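Local structure of phospholipase A1 (Streptomyces albidoflavus, 4HYQ) at residues A[137-142]-A[182-187]. The protein hydrolyses glycerophospholipids as a phospholipase A1, probably releasing the sn-1 acyl chain with the serine-esterase chemistry of the GDSL (SGNH-hydrolase) family. Numbering follows the deposited sequence.
Sequences VVVLGY and HGYAYG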
ATOM      1  N   VAL A 137      11.327  10.202  -5.381  1.00  9.74           N
ATOM      2  CA  VAL A 137      10.001   9.706  -5.010  1.00 11.73           C
ATOM      3  C   VAL A 137       9.933   8.211  -5.270  1.00 11.90           C
ATOM      4  O   VAL A 137      10.213   7.748  -6.380  1.00 11.43           O
ATOM      5  CB  VAL A 137       8.899  10.405  -5.823  1.00 12.20           C
ATOM      6  CG1 VAL A 137       7.518   9.891  -5.398  1.00 13.53           C
ATOM      7  CG2 VAL A 137       8.970  11.918  -5.619  1.00 12.51           C
ATOM      8  N   VAL A 138       9.599   7.456  -4.231  1.00 10.83           N
ATOM      9  CA  VAL A 138       9.497   6.012  -4.336  1.00 10.38           C
ATOM     10  C   VAL A 138       8.025   5.634  -4.162  1.00 11.10           C
ATOM     11  O   VAL A 138       7.431   5.904  -3.108  1.00 10.45           O
ATOM     12  CB  VAL A 138      10.315   5.322  -3.228  1.00 12.03           C
ATOM     13  CG1 VAL A 138      10.192   3.805  -3.343  1.00 11.26           C
ATOM     14  CG2 VAL A 138      11.781   5.744  -3.324  1.00 11.13           C
ATOM     15  N   VAL A 139       7.428   5.049  -5.199  1.00 10.91           N
ATOM     16  CA  VAL A 139       6.030   4.620  -5.118  1.00 10.53           C
ATOM     17  C   VAL A 139       6.095   3.117  -4.904  1.00 11.49           C
ATOM     18  O   VAL A 139       6.619   2.385  -5.746  1.00 10.10           O
ATOM     19  CB  VAL A 139       5.245   4.918  -6.428  1.00 10.67           C
ATOM     20  CG1 VAL A 139       3.795   4.462  -6.287  1.00  8.82           C
ATOM     21  CG2 VAL A 139       5.280   6.408  -6.739  1.00  9.77           C
ATOM     22  N   LEU A 140       5.582   2.641  -3.769  1.00  9.38           N
ATOM     23  CA  LEU A 140       5.626   1.214  -3.506  1.00 11.00           C
ATOM     24  C   LEU A 140       4.303   0.590  -3.902  1.00 12.02           C
ATOM     25  O   LEU A 140       3.244   1.178  -3.688  1.00 11.33           O
ATOM     26  CB  LEU A 140       5.932   0.941  -2.021  1.00 12.68           C
ATOM     27  CG  LEU A 140       7.328   1.394  -1.555  1.00 14.78           C
ATOM     28  CD1 LEU A 140       7.268   2.860  -1.160  1.00 15.59           C
ATOM     29  CD2 LEU A 140       7.798   0.563  -0.366  1.00 15.84           C
ATOM     30  N   GLY A 141       4.375  -0.595  -4.502  1.00  9.64           N
ATOM     31  CA  GLY A 141       3.168  -1.281  -4.929  1.00 10.14           C
ATOM     32  C   GLY A 141       2.557  -2.041  -3.767  1.00 10.06           C
ATOM     33  O   GLY A 141       2.964  -1.865  -2.608  1.00  9.50           O
ATOM     34  N   TYR A 142       1.585  -2.892  -4.080  1.00  9.95           N
ATOM     35  CA  TYR A 142       0.911  -3.695  -3.056  1.00  9.66           C
ATOM     36  C   TYR A 142       1.293  -5.158  -3.197  1.00 11.66           C
ATOM     37  O   TYR A 142       1.769  -5.586  -4.247  1.00 13.48           O
ATOM     38  CB  TYR A 142      -0.604  -3.560  -3.208  1.00  8.23           C
ATOM     39  CG  TYR A 142      -1.109  -2.148  -2.986  1.00  8.86           C
ATOM     40  CD1 TYR A 142      -1.352  -1.295  -4.061  1.00  8.11           C
ATOM     41  CD2 TYR A 142      -1.361  -1.678  -1.700  1.00  9.58           C
ATOM     42  CE1 TYR A 142      -1.847  -0.012  -3.868  1.00  8.36           C
ATOM     43  CE2 TYR A 142      -1.857  -0.386  -1.490  1.00  7.18           C
ATOM     44  CZ  TYR A 142      -2.102   0.436  -2.578  1.00  8.28           C
ATOM     45  OH  TYR A 142      -2.653   1.681  -2.392  1.00  8.94           O
ATOM     46  N   HIS A 182       6.718   9.220 -14.547  1.00 15.27           N
ATOM     47  CA  HIS A 182       7.086  10.420 -13.796  1.00 14.56           C
ATOM     48  C   HIS A 182       8.533  10.371 -13.296  1.00 13.99           C
ATOM     49  O   HIS A 182       8.965  11.262 -12.567  1.00 14.40           O
ATOM     50  CB  HIS A 182       6.139  10.608 -12.593  1.00 15.01           C
ATOM     51  CG  HIS A 182       4.731  10.967 -12.965  1.00 15.90           C
ATOM     52  ND1 HIS A 182       4.215  12.238 -12.800  1.00 17.42           N
ATOM     53  CD2 HIS A 182       3.722  10.219 -13.475  1.00 15.88           C
ATOM     54  CE1 HIS A 182       2.955  12.256 -13.193  1.00 18.17           C
ATOM     55  NE2 HIS A 182       2.630  11.040 -13.608  1.00 18.15           N
ATOM     56  N   GLY A 183       9.276   9.328 -13.667  1.00 14.32           N
ATOM     57  CA  GLY A 183      10.656   9.218 -13.219  1.00 12.61           C
ATOM     58  C   GLY A 183      10.774   8.834 -11.757  1.00 13.31           C
ATOM     59  O   GLY A 183      11.788   9.096 -11.103  1.00 13.61           O
ATOM     60  N   TYR A 184       9.713   8.224 -11.234  1.00 12.25           N
ATOM     61  CA  TYR A 184       9.681   7.777  -9.846  1.00 11.49           C
ATOM     62  C   TYR A 184      10.119   6.329  -9.774  1.00 11.14           C
ATOM     63  O   TYR A 184       9.955   5.581 -10.738  1.00 14.30           O
ATOM     64  CB  TYR A 184       8.251   7.850  -9.304  1.00  8.58           C
ATOM     65  CG  TYR A 184       7.670   9.234  -9.196  1.00 11.46           C
ATOM     66  CD1 TYR A 184       6.329   9.410  -8.859  1.00  9.34           C
ATOM     67  CD2 TYR A 184       8.470  10.372  -9.333  1.00 11.16           C
ATOM     68  CE1 TYR A 184       5.803  10.677  -8.651  1.00 11.70           C
ATOM     69  CE2 TYR A 184       7.954  11.643  -9.122  1.00 12.60           C
ATOM     70  CZ  TYR A 184       6.620  11.792  -8.774  1.00 13.98           C
ATOM     71  OH  TYR A 184       6.109  13.044  -8.492  1.00 15.12           O
ATOM     72  N   ALA A 185      10.669   5.932  -8.633  1.00 10.13           N
ATOM     73  CA  ALA A 185      11.074   4.542  -8.447  1.00 10.91           C
ATOM     74  C   ALA A 185       9.805   3.756  -8.147  1.00 11.57           C
ATOM     75  O   ALA A 185       8.843   4.313  -7.606  1.00 12.50           O
ATOM     76  CB  ALA A 185      12.033   4.417  -7.272  1.00 10.63           C
ATOM     77  N   TYR A 186       9.792   2.486  -8.541  1.00 10.91           N
ATOM     78  CA  TYR A 186       8.667   1.607  -8.243  1.00 11.63           C
ATOM     79  C   TYR A 186       9.196   0.539  -7.300  1.00 13.15           C
ATOM     80  O   TYR A 186      10.172  -0.147  -7.619  1.00 12.12           O
ATOM     81  CB  TYR A 186       8.118   0.920  -9.495  1.00 11.31           C
ATOM     82  CG  TYR A 186       7.116  -0.180  -9.165  1.00 12.40           C
ATOM     83  CD1 TYR A 186       5.858   0.124  -8.625  1.00 11.95           C
ATOM     84  CD2 TYR A 186       7.438  -1.522  -9.370  1.00 13.05           C
ATOM     85  CE1 TYR A 186       4.943  -0.900  -8.298  1.00 12.70           C
ATOM     86  CE2 TYR A 186       6.536  -2.549  -9.049  1.00 13.98           C
ATOM     87  CZ  TYR A 186       5.293  -2.225  -8.514  1.00 14.09           C
ATOM     88  OH  TYR A 186       4.410  -3.247  -8.207  1.00 13.64           O
ATOM     89  N   GLY A 187       8.556   0.403  -6.141  1.00 11.70           N
ATOM     90  CA  GLY A 187       8.964  -0.598  -5.167  1.00 11.86           C
ATOM     91  C   GLY A 187       8.155  -1.866  -5.399  1.00 12.20           C
ATOM     92  O   GLY A 187       6.941  -1.865  -5.216  1.00 11.03           O
TER
HETATM   93  O   HOH W   1      12.141  10.434  -8.337  1.00 15.06           O
HETATM   94  O   HOH W   2       4.012  -4.519  -5.632  1.00 12.12           O
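Val137 lies over one face of the Tyr184 ring, its CB 3.6 Å from the ring centroid in a CH-pi contact. CG1 spreads over the CD1/CE1 side and CG2 over CE2 and CZ, while CB of His182 backs the opposite face. Tyr184 CG stands anti to its own carbonyl carbon (chi1 -65°), which lays the ring alongside Val137; CG2 of Val139 adds a touch at Tyr184 CD1, 3.8 Å away. Replacing Tyr184 with alanine would probably leave Val137 and His182 facing a gap and deprive Tyr125 O of its hydroxyl partner. Beyond the ring the backbones pair in parallel through four hydrogen bonds. Ala185 N approaches Val137 O almost head-on at 2.9 Å, whereas Gly187 N reaches Val139 O from 28° out of the carbonyl plane. At the far end Tyr186 CE1 rests 3.8 Å from Gly141 CA, where a side chain on Gly141 would run into the tyrosine hydroxyl, and a water links that OH to Tyr142 O. Helix 158-181 connects the two strands in a beta-alpha-beta crossover, placing 185-187 at the sheet edge beside 136-140; helices 117-131 and 158-181 pack on the Val139 face, helix 221-235 on that of Val138 and Leu140.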